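Diaminopimelate decarboxylase (Methanocaldococcus jannaschii, PDB 1TWI) catalyses the pyridoxal 5'-phosphate-dependent decarboxylation of meso-diaminopimelate to L-lysine, the last step of lysine biosynthesis by the diaminopimelate pathway. Local coordinates at residues Lys27-Glu38 against Pro401-Val411; Thr216-Thr225 against Ile261-Ile271. All blocks are in the same frame, centred on the assembly; numbering follows the deposited sequence.

Interaction 1. Residues Lys27-Glu38 against Pro401-Val411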
loop_
_atom_site.group_PDB
_atom_site.type_symbol
_atom_site.label_atom_id
_atom_site.label_comp_id
_atom_site.label_asym_id
_atom_site.label_seq_id
_atom_site.Cartn_x
_atom_site.Cartn_y
_atom_site.Cartn_z
ATOM N N LYS A 27 8.123 21.158 -16.344
ATOM C CA LYS A 27 8.581 22.059 -15.341
ATOM C C LYS A 27 8.778 21.389 -13.973
ATOM O O LYS A 27 9.785 21.637 -13.292
ATOM C CB LYS A 27 7.589 23.194 -15.233
ATOM C CG LYS A 27 7.802 24.138 -14.062
ATOM C CD LYS A 27 6.859 25.327 -14.200
ATOM C CE LYS A 27 6.894 26.195 -12.962
ATOM N NZ LYS A 27 6.082 27.440 -13.174
ATOM N N PHE A 28 7.858 20.493 -13.595
ATOM C CA PHE A 28 7.928 19.889 -12.266
ATOM C C PHE A 28 8.485 18.460 -12.182
ATOM O O PHE A 28 8.730 17.980 -11.076
ATOM C CB PHE A 28 6.549 19.944 -11.592
ATOM C CG PHE A 28 6.042 21.331 -11.350
ATOM C CD1 PHE A 28 6.439 22.054 -10.201
ATOM C CD2 PHE A 28 5.156 21.941 -12.263
ATOM C CE1 PHE A 28 5.951 23.357 -9.962
ATOM C CE2 PHE A 28 4.675 23.234 -12.044
ATOM C CZ PHE A 28 5.065 23.950 -10.895
ATOM N N GLY A 29 8.710 17.810 -13.319
ATOM C CA GLY A 29 9.238 16.463 -13.314
ATOM C C GLY A 29 8.130 15.433 -13.211
ATOM O O GLY A 29 6.986 15.781 -12.904
ATOM N N THR A 30 8.442 14.184 -13.507
ATOM C CA THR A 30 7.462 13.094 -13.408
ATOM C C THR A 30 8.056 12.015 -12.454
ATOM O O THR A 30 9.265 11.934 -12.327
ATOM C CB THR A 30 7.222 12.457 -14.807
ATOM O OG1 THR A 30 8.475 12.290 -15.459
ATOM C CG2 THR A 30 6.370 13.368 -15.682
ATOM N N PRO A 31 7.214 11.163 -11.818
ATOM C CA PRO A 31 5.749 11.184 -11.892
ATOM C C PRO A 31 5.197 12.392 -11.175
ATOM O O PRO A 31 5.811 12.891 -10.247
ATOM C CB PRO A 31 5.343 9.863 -11.234
ATOM C CG PRO A 31 6.382 9.697 -10.172
ATOM C CD PRO A 31 7.682 10.127 -10.872
ATOM N N LEU A 32 4.031 12.887 -11.587
ATOM C CA LEU A 32 3.474 14.091 -10.955
ATOM C C LEU A 32 1.946 14.033 -10.753
ATOM O O LEU A 32 1.223 13.757 -11.701
ATOM C CB LEU A 32 3.755 15.320 -11.870
ATOM C CG LEU A 32 3.334 16.720 -11.429
ATOM C CD1 LEU A 32 4.304 17.140 -10.331
ATOM C CD2 LEU A 32 3.442 17.751 -12.579
ATOM N N TYR A 33 1.464 14.351 -9.557
ATOM C CA TYR A 33 0.020 14.443 -9.315
ATOM C C TYR A 33 -0.359 15.887 -9.615
ATOM O O TYR A 33 0.361 16.832 -9.202
ATOM C CB TYR A 33 -0.324 14.200 -7.842
ATOM C CG TYR A 33 -0.573 12.740 -7.494
ATOM C CD1 TYR A 33 -1.830 12.166 -7.691
ATOM C CD2 TYR A 33 0.421 11.947 -6.947
ATOM C CE1 TYR A 33 -2.092 10.854 -7.343
ATOM C CE2 TYR A 33 0.166 10.588 -6.597
ATOM C CZ TYR A 33 -1.105 10.071 -6.807
ATOM O OH TYR A 33 -1.448 8.771 -6.475
ATOM N N VAL A 34 -1.468 16.089 -10.326
ATOM C CA VAL A 34 -1.944 17.459 -10.584
ATOM C C VAL A 34 -3.377 17.462 -9.972
ATOM O O VAL A 34 -4.245 16.634 -10.333
ATOM C CB VAL A 34 -2.018 17.756 -12.116
ATOM C CG1 VAL A 34 -2.564 19.221 -12.395
ATOM C CG2 VAL A 34 -0.599 17.588 -12.736
ATOM N N MET A 35 -3.644 18.399 -9.087
ATOM C CA MET A 35 -4.946 18.484 -8.468
ATOM C C MET A 35 -5.575 19.747 -8.983
ATOM O O MET A 35 -4.960 20.814 -8.859
ATOM C CB MET A 35 -4.807 18.577 -6.933
ATOM C CG MET A 35 -4.312 17.237 -6.306
ATOM S SD MET A 35 -5.538 15.847 -6.522
ATOM C CE MET A 35 -6.820 16.326 -5.454
ATOM N N SER A 36 -6.795 19.649 -9.523
ATOM C CA SER A 36 -7.513 20.844 -10.053
ATOM C C SER A 36 -8.322 21.500 -8.929
ATOM O O SER A 36 -9.288 20.910 -8.380
ATOM C CB SER A 36 -8.486 20.445 -11.191
ATOM O OG SER A 36 -9.339 21.546 -11.507
ATOM N N GLU A 37 -7.941 22.725 -8.576
ATOM C CA GLU A 37 -8.647 23.427 -7.524
ATOM C C GLU A 37 -10.083 23.685 -7.956
ATOM O O GLU A 37 -11.007 23.525 -7.164
ATOM C CB GLU A 37 -7.957 24.765 -7.229
ATOM C CG GLU A 37 -8.717 25.634 -6.214
ATOM C CD GLU A 37 -7.914 26.890 -5.924
ATOM O OE1 GLU A 37 -7.156 26.902 -4.945
ATOM O OE2 GLU A 37 -7.987 27.851 -6.700
ATOM N N GLU A 38 -10.290 24.098 -9.206
ATOM C CA GLU A 38 -11.676 24.356 -9.649
ATOM C C GLU A 38 -12.516 23.054 -9.656
ATOM O O GLU A 38 -13.701 23.078 -9.343
ATOM C CB GLU A 38 -11.655 24.994 -11.064
ATOM C CG GLU A 38 -13.027 25.296 -11.700
ATOM C CD GLU A 38 -13.876 26.345 -10.957
ATOM O OE1 GLU A 38 -13.342 27.159 -10.156
ATOM O OE2 GLU A 38 -15.106 26.354 -11.209
ATOM N N PRO A 401 5.875 10.944 -4.912
ATOM C CA PRO A 401 5.944 12.028 -5.888
ATOM C C PRO A 401 5.531 13.436 -5.507
ATOM O O PRO A 401 4.859 13.677 -4.498
ATOM C CB PRO A 401 5.059 11.492 -6.986
ATOM C CG PRO A 401 3.920 10.859 -6.142
ATOM C CD PRO A 401 4.594 10.195 -5.027
ATOM N N ARG A 402 5.928 14.364 -6.366
ATOM C CA ARG A 402 5.524 15.755 -6.202
ATOM C C ARG A 402 4.056 15.843 -6.576
ATOM O O ARG A 402 3.565 14.974 -7.278
ATOM C CB ARG A 402 6.263 16.638 -7.196
ATOM C CG ARG A 402 7.495 17.288 -6.634
ATOM C CD ARG A 402 8.217 18.100 -7.700
ATOM N NE ARG A 402 9.130 19.048 -7.080
ATOM C CZ ARG A 402 9.803 19.965 -7.768
ATOM N NH1 ARG A 402 9.678 20.029 -9.122
ATOM N NH2 ARG A 402 10.537 20.865 -7.101
ATOM N N MET A 403 3.388 16.906 -6.111
ATOM C CA MET A 403 2.004 17.195 -6.468
ATOM C C MET A 403 1.889 18.710 -6.633
ATOM O O MET A 403 2.452 19.454 -5.816
ATOM C CB MET A 403 0.996 16.841 -5.367
ATOM C CG MET A 403 1.149 15.413 -4.841
ATOM S SD MET A 403 -0.480 14.775 -4.206
ATOM C CE MET A 403 -0.784 16.010 -2.785
ATOM N N VAL A 404 1.125 19.157 -7.642
ATOM C CA VAL A 404 0.893 20.576 -7.838
ATOM C C VAL A 404 -0.624 20.791 -7.837
ATOM O O VAL A 404 -1.411 19.827 -8.055
ATOM C CB VAL A 404 1.461 21.121 -9.181
ATOM C CG1 VAL A 404 2.993 21.107 -9.160
ATOM C CG2 VAL A 404 0.972 20.270 -10.388
ATOM N N LEU A 405 -1.016 22.038 -7.555
ATOM C CA LEU A 405 -2.403 22.475 -7.548
ATOM C C LEU A 405 -2.540 23.483 -8.705
ATOM O O LEU A 405 -1.749 24.445 -8.784
ATOM C CB LEU A 405 -2.768 23.187 -6.232
ATOM C CG LEU A 405 -4.243 23.654 -6.153
ATOM C CD1 LEU A 405 -5.222 22.516 -5.840
ATOM C CD2 LEU A 405 -4.346 24.732 -5.114
ATOM N N THR A 406 -3.477 23.230 -9.632
ATOM C CA THR A 406 -3.704 24.151 -10.740
ATOM C C THR A 406 -4.888 24.955 -10.268
ATOM O O THR A 406 -5.905 24.401 -9.841
ATOM C CB THR A 406 -4.040 23.432 -12.087
ATOM O OG1 THR A 406 -5.080 22.476 -11.862
ATOM C CG2 THR A 406 -2.804 22.763 -12.668
ATOM N N SER A 407 -4.755 26.266 -10.399
ATOM C CA SER A 407 -5.709 27.224 -9.874
ATOM C C SER A 407 -5.771 28.439 -10.807
ATOM O O SER A 407 -4.866 28.650 -11.629
ATOM C CB SER A 407 -5.185 27.650 -8.490
ATOM O OG SER A 407 -5.757 28.862 -8.018
ATOM N N LYS A 408 -6.843 29.208 -10.721
ATOM C CA LYS A 408 -6.912 30.408 -11.543
ATOM C C LYS A 408 -5.719 31.312 -11.164
ATOM O O LYS A 408 -5.213 32.091 -11.987
ATOM C CB LYS A 408 -8.230 31.147 -11.271
ATOM C CG LYS A 408 -9.377 30.543 -12.015
ATOM C CD LYS A 408 -10.700 31.070 -11.499
ATOM C CE LYS A 408 -11.865 30.629 -12.397
ATOM N NZ LYS A 408 -11.709 29.202 -12.794
ATOM N N LYS A 409 -5.244 31.189 -9.928
ATOM C CA LYS A 409 -4.121 32.011 -9.452
ATOM C C LYS A 409 -2.738 31.631 -9.968
ATOM O O LYS A 409 -1.793 32.407 -9.822
ATOM C CB LYS A 409 -4.067 31.963 -7.931
ATOM C CG LYS A 409 -5.368 32.291 -7.238
ATOM C CD LYS A 409 -5.344 33.692 -6.764
ATOM C CE LYS A 409 -6.528 33.992 -5.879
ATOM N NZ LYS A 409 -6.332 35.419 -5.460
ATOM N N GLY A 410 -2.604 30.422 -10.514
ATOM C CA GLY A 410 -1.311 29.947 -11.004
ATOM C C GLY A 410 -1.191 28.448 -10.698
ATOM O O GLY A 410 -2.179 27.845 -10.264
ATOM N N VAL A 411 -0.035 27.837 -10.926
ATOM C CA VAL A 411 0.128 26.419 -10.617
ATOM C C VAL A 411 1.048 26.420 -9.405
ATOM O O VAL A 411 2.121 27.070 -9.443
ATOM C CB VAL A 411 0.836 25.640 -11.773
ATOM C CG1 VAL A 411 0.985 24.108 -11.386
ATOM C CG2 VAL A 411 0.016 25.766 -13.054
HETATM O O HOH W 1 -9.031 28.124 -9.151
HETATM O O HOH W 2 -8.347 25.549 -10.869
#

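Interaction 2. Residues Thr216-Thr225 against Ile261-Ile271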
loop_
_atom_site.group_PDB
_atom_site.type_symbol
_atom_site.label_atom_id
_atom_site.label_comp_id
_atom_site.label_asym_id
_atom_site.label_seq_id
_atom_site.Cartn_x
_atom_site.Cartn_y
_atom_site.Cartn_z
ATOM N N THR A 216 -22.427 3.134 -7.120
ATOM C CA THR A 216 -22.975 3.880 -8.243
ATOM C C THR A 216 -24.451 3.510 -8.480
ATOM O O THR A 216 -24.902 3.461 -9.615
ATOM C CB THR A 216 -22.178 3.572 -9.566
ATOM O OG1 THR A 216 -22.134 2.155 -9.762
ATOM C CG2 THR A 216 -20.732 4.086 -9.468
ATOM N N ASP A 217 -25.190 3.258 -7.403
ATOM C CA ASP A 217 -26.615 2.936 -7.484
ATOM C C ASP A 217 -27.169 3.687 -6.301
ATOM O O ASP A 217 -26.573 3.643 -5.230
ATOM C CB ASP A 217 -26.832 1.429 -7.293
ATOM C CG ASP A 217 -28.309 1.015 -7.335
ATOM O OD1 ASP A 217 -29.224 1.822 -7.066
ATOM O OD2 ASP A 217 -28.569 -0.174 -7.618
ATOM N N ILE A 218 -28.298 4.365 -6.461
ATOM C CA ILE A 218 -28.877 5.114 -5.342
ATOM C C ILE A 218 -29.616 4.192 -4.344
ATOM O O ILE A 218 -29.854 4.549 -3.191
ATOM C CB ILE A 218 -29.862 6.171 -5.883
ATOM C CG1 ILE A 218 -29.132 7.459 -6.245
ATOM C CG2 ILE A 218 -30.967 6.432 -4.923
ATOM C CD1 ILE A 218 -28.220 8.060 -5.182
ATOM N N SER A 219 -29.941 2.987 -4.786
ATOM C CA SER A 219 -30.727 2.062 -3.967
ATOM C C SER A 219 -30.175 1.771 -2.543
ATOM O O SER A 219 -30.925 1.863 -1.545
ATOM C CB SER A 219 -30.882 0.752 -4.773
ATOM O OG SER A 219 -31.575 -0.249 -4.060
ATOM N N PRO A 220 -28.880 1.408 -2.427
ATOM C CA PRO A 220 -28.292 1.116 -1.099
ATOM C C PRO A 220 -28.455 2.327 -0.143
ATOM O O PRO A 220 -28.698 2.184 1.078
ATOM C CB PRO A 220 -26.820 0.854 -1.403
ATOM C CG PRO A 220 -26.782 0.527 -2.855
ATOM C CD PRO A 220 -27.869 1.343 -3.487
ATOM N N PHE A 221 -28.326 3.524 -0.707
ATOM C CA PHE A 221 -28.478 4.733 0.096
ATOM C C PHE A 221 -29.906 4.930 0.583
ATOM O O PHE A 221 -30.129 5.336 1.733
ATOM C CB PHE A 221 -28.027 5.977 -0.678
ATOM C CG PHE A 221 -26.564 5.968 -0.986
ATOM C CD1 PHE A 221 -25.629 6.082 0.038
ATOM C CD2 PHE A 221 -26.128 5.771 -2.269
ATOM C CE1 PHE A 221 -24.284 5.986 -0.214
ATOM C CE2 PHE A 221 -24.749 5.670 -2.561
ATOM C CZ PHE A 221 -23.830 5.779 -1.542
ATOM N N ILE A 222 -30.879 4.698 -0.288
ATOM C CA ILE A 222 -32.274 4.811 0.141
ATOM C C ILE A 222 -32.502 3.791 1.299
ATOM O O ILE A 222 -33.060 4.137 2.332
ATOM C CB ILE A 222 -33.262 4.431 -1.044
ATOM C CG1 ILE A 222 -33.182 5.463 -2.165
ATOM C CG2 ILE A 222 -34.698 4.388 -0.540
ATOM C CD1 ILE A 222 -33.791 4.991 -3.524
ATOM N N GLU A 223 -32.060 2.549 1.130
ATOM C CA GLU A 223 -32.283 1.530 2.164
ATOM C C GLU A 223 -31.556 1.900 3.475
ATOM O O GLU A 223 -32.089 1.707 4.562
ATOM C CB GLU A 223 -31.819 0.153 1.652
ATOM C CG GLU A 223 -31.967 -0.993 2.674
ATOM C CD GLU A 223 -33.422 -1.367 2.959
ATOM O OE1 GLU A 223 -34.358 -0.891 2.243
ATOM O OE2 GLU A 223 -33.618 -2.163 3.911
ATOM N N GLU A 224 -30.328 2.395 3.359
ATOM C CA GLU A 224 -29.605 2.875 4.550
ATOM C C GLU A 224 -30.439 3.976 5.216
ATOM O O GLU A 224 -30.654 3.978 6.436
ATOM C CB GLU A 224 -28.234 3.503 4.146
ATOM C CG GLU A 224 -27.554 4.313 5.313
ATOM C CD GLU A 224 -26.402 5.221 4.863
ATOM O OE1 GLU A 224 -26.235 5.465 3.619
ATOM O OE2 GLU A 224 -25.675 5.735 5.748
ATOM N N THR A 225 -30.950 4.914 4.423
ATOM C CA THR A 225 -31.676 6.028 5.048
ATOM C C THR A 225 -32.948 5.564 5.758
ATOM O O THR A 225 -33.241 6.002 6.898
ATOM C CB THR A 225 -32.012 7.129 3.998
ATOM O OG1 THR A 225 -30.794 7.592 3.386
ATOM C CG2 THR A 225 -32.635 8.300 4.654
ATOM N N ILE A 261 -23.994 7.908 -14.144
ATOM C CA ILE A 261 -24.190 7.310 -12.845
ATOM C C ILE A 261 -24.880 8.360 -11.987
ATOM O O ILE A 261 -24.971 9.553 -12.354
ATOM C CB ILE A 261 -22.823 6.879 -12.195
ATOM C CG1 ILE A 261 -21.910 8.114 -12.017
ATOM C CG2 ILE A 261 -22.129 5.818 -13.081
ATOM C CD1 ILE A 261 -20.475 7.783 -11.413
ATOM N N PRO A 262 -25.391 7.948 -10.839
ATOM C CA PRO A 262 -26.085 8.880 -9.937
ATOM C C PRO A 262 -25.187 10.027 -9.484
ATOM O O PRO A 262 -23.996 9.820 -9.213
ATOM C CB PRO A 262 -26.474 7.996 -8.766
ATOM C CG PRO A 262 -26.515 6.616 -9.375
ATOM C CD PRO A 262 -25.320 6.606 -10.262
ATOM N N THR A 263 -25.769 11.230 -9.418
ATOM C CA THR A 263 -25.053 12.436 -8.985
ATOM C C THR A 263 -25.472 12.826 -7.598
ATOM O O THR A 263 -26.359 12.222 -7.004
ATOM C CB THR A 263 -25.430 13.677 -9.844
ATOM O OG1 THR A 263 -26.837 13.947 -9.676
ATOM C CG2 THR A 263 -25.106 13.430 -11.315
ATOM N N GLN A 264 -24.888 13.911 -7.117
ATOM C CA GLN A 264 -25.213 14.428 -5.792
ATOM C C GLN A 264 -26.708 14.743 -5.735
ATOM O O GLN A 264 -27.364 14.551 -4.700
ATOM C CB GLN A 264 -24.395 15.702 -5.492
ATOM C CG GLN A 264 -22.888 15.435 -5.242
ATOM C CD GLN A 264 -22.034 15.464 -6.518
ATOM O OE1 GLN A 264 -22.503 15.124 -7.603
ATOM N NE2 GLN A 264 -20.764 15.841 -6.377
ATOM N N LYS A 265 -27.234 15.287 -6.822
ATOM C CA LYS A 265 -28.673 15.607 -6.894
ATOM C C LYS A 265 -29.511 14.370 -6.712
ATOM O O LYS A 265 -30.523 14.411 -5.993
ATOM C CB LYS A 265 -29.060 16.243 -8.247
ATOM C CG LYS A 265 -28.448 17.609 -8.436
ATOM C CD LYS A 265 -28.972 18.376 -9.722
ATOM C CE LYS A 265 -28.532 19.845 -9.680
ATOM N NZ LYS A 265 -29.060 20.610 -10.869
ATOM N N ASP A 266 -29.119 13.286 -7.376
ATOM C CA ASP A 266 -29.850 12.014 -7.235
ATOM C C ASP A 266 -29.789 11.527 -5.764
ATOM O O ASP A 266 -30.796 11.044 -5.194
ATOM C CB ASP A 266 -29.271 10.912 -8.123
ATOM C CG ASP A 266 -29.439 11.209 -9.602
ATOM O OD1 ASP A 266 -30.557 11.642 -9.962
ATOM O OD2 ASP A 266 -28.469 11.015 -10.372
ATOM N N LEU A 267 -28.613 11.662 -5.163
ATOM C CA LEU A 267 -28.442 11.263 -3.778
ATOM C C LEU A 267 -29.350 12.072 -2.830
ATOM O O LEU A 267 -29.986 11.516 -1.947
ATOM C CB LEU A 267 -26.980 11.452 -3.358
ATOM C CG LEU A 267 -26.679 10.935 -1.935
ATOM C CD1 LEU A 267 -26.785 9.367 -1.905
ATOM C CD2 LEU A 267 -25.194 11.377 -1.587
ATOM N N ALA A 268 -29.425 13.386 -3.026
ATOM C CA ALA A 268 -30.239 14.239 -2.179
ATOM C C ALA A 268 -31.724 13.983 -2.385
ATOM O O ALA A 268 -32.475 13.953 -1.422
ATOM C CB ALA A 268 -29.943 15.695 -2.455
ATOM N N ASP A 269 -32.152 13.775 -3.630
ATOM C CA ASP A 269 -33.570 13.514 -3.832
ATOM C C ASP A 269 -33.916 12.278 -3.004
ATOM O O ASP A 269 -34.938 12.241 -2.280
ATOM C CB ASP A 269 -33.894 13.224 -5.298
ATOM C CG ASP A 269 -33.807 14.460 -6.163
ATOM O OD1 ASP A 269 -33.954 15.560 -5.584
ATOM O OD2 ASP A 269 -33.597 14.328 -7.413
ATOM N N ALA A 270 -33.065 11.275 -3.112
ATOM C CA ALA A 270 -33.274 10.028 -2.396
ATOM C C ALA A 270 -33.240 10.139 -0.858
ATOM O O ALA A 270 -34.155 9.658 -0.125
ATOM C CB ALA A 270 -32.242 8.987 -2.893
ATOM N N ILE A 271 -32.186 10.759 -0.341
ATOM C CA ILE A 271 -32.079 10.911 1.111
ATOM C C ILE A 271 -33.156 11.814 1.710
ATOM O O ILE A 271 -33.834 11.451 2.681
ATOM C CB ILE A 271 -30.657 11.462 1.523
ATOM C CG1 ILE A 271 -29.603 10.373 1.262
ATOM C CG2 ILE A 271 -30.666 11.875 3.015
ATOM C CD1 ILE A 271 -28.169 10.799 1.533
#

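Interaction 1. Residues Lys27-Glu38 against Pro401-Val411
Phe-28 lays its ring over Val-404, whose strand, 402-407, pairs in parallel with strand 32-36 inside the mixed beta-sheet of the domain that accompanies the alpha/beta barrel in this decarboxylase family. Methyl CG1 of Val-404 stands 3.6 Å from the centroid of the Phe-28 ring, almost on its normal, a CH-pi contact over the face; the aliphatic chain of Lys-27 lies against the opposite face. The flat ring suits this place because one methyl of the beta-branched valine can sit over its centre and touch all six carbons. The guanidinium plane of Arg-402 is turned 65° from the Phe-28 ring. Its chain runs extended from CG to NE, carrying NH1 past the ring edge to the carbonyl at the end of helix 21-28, where NH1 donates to Phe-28 O at 3.0 Å; Glu-416 pairs with NE.

From Tyr-33 to Glu-37 backbone N-H and C=O groups pair in parallel fashion across the strands, and Met-35 N donates to Val-404 O at 2.8 Å in the carbonyl plane. Leu-32, Val-34, Val-404 and Thr-406 share the sheet face toward Phe-28, Val-34 CG1 touching Thr-406 CG2. On the other face Met-403 runs alongside Tyr-33 in the same direction, its sulfur SD 4.5 Å from the Tyr-33 ring centroid in an oblique Met-aromatic contact, while Pro-401 CG meets the ring edge in plane. The Tyr-33 hydroxyl continues to the backbone of Asp-326.

Where strand 32-36 passes into helix 37-58, Glu-37 swings CG anti to its N (chi1 175°) and extends its carboxylate toward the turn 407-410. Glu-37 OE1 is hydrogen-bonded to His-432 NE2 of the second subunit, so the contact adjoins the dimer interface. Ser-407 OG donates to Glu-37 OE2 at 2.8 Å from above the carboxylate plane, and itself accepts from Lys-409 N in an ST turn.

Interaction 2. Residues Thr216-Thr225 against Ile261-Ile271
With CG1 turned anti to its carbonyl carbon (chi1 -86°) and chi2 bent to -51°, Ile-218 directs its branches to separate neighbours: CD1 reaches the backbone of the facing helix, 3.5 Å from Leu-267 CA, while CG2 meets Ala-270 CB, also at 3.5 Å. Leu-267, its CG anti to the backbone N, brings methyl CD1 over one face of the Phe-221 ring, 3.9 Å from the centroid, in a CH-pi contact displaced toward the rim. These residues join two neighbouring helices on the outside of the alpha/beta barrel, 219-237 and 264-276; the axes of their 219-225 and 264-271 portions come within 9.3 Å at 29°.

Small Ala-270 suits the close approach, since its methyl fits against both Ile-218 and Ile-222 CG1. Ahead of the second helix, Pro-262 CB lies 3.7 Å from Ile-218 CG1, the two side chains running in opposite senses. A capping box then starts that helix: Thr-263 N donates to Asp-266 OD2, and Asp-266 N returns a weak bond to Thr-263 OG1. Thr-225 OG1 donates to Phe-221 O, and the same oxygen, its proton thus used within its own helix, packs against Ile-271 CG1. Fit between apolar surfaces, not directional bonding, therefore joins the segments, while Thr-225, Thr-263 and Asp-266 spend these bonds within their own segments.

Interactions 1 and 2 belong to different parts of one subunit: their centres lie 32 Å apart and their nearest atoms about 11 Å, without touching. Residues 27-38 and 401-411 bring distant parts of the chain together in the beta-domain, and the barrel helices of interaction 2 fall in the sequence between them. Helix 37-58 connects the two regions, since it begins in interaction 1 and farther along packs Phe-51 against Leu-267. Both approach the active site: Tyr-33 lies about 8 Å, side chain to side chain, from the inferred substrate residue Arg-329, and the Phe-221 side chain about 4 Å from Gly-250, which binds the cofactor, and about 8 Å from bound pyridoxal phosphate.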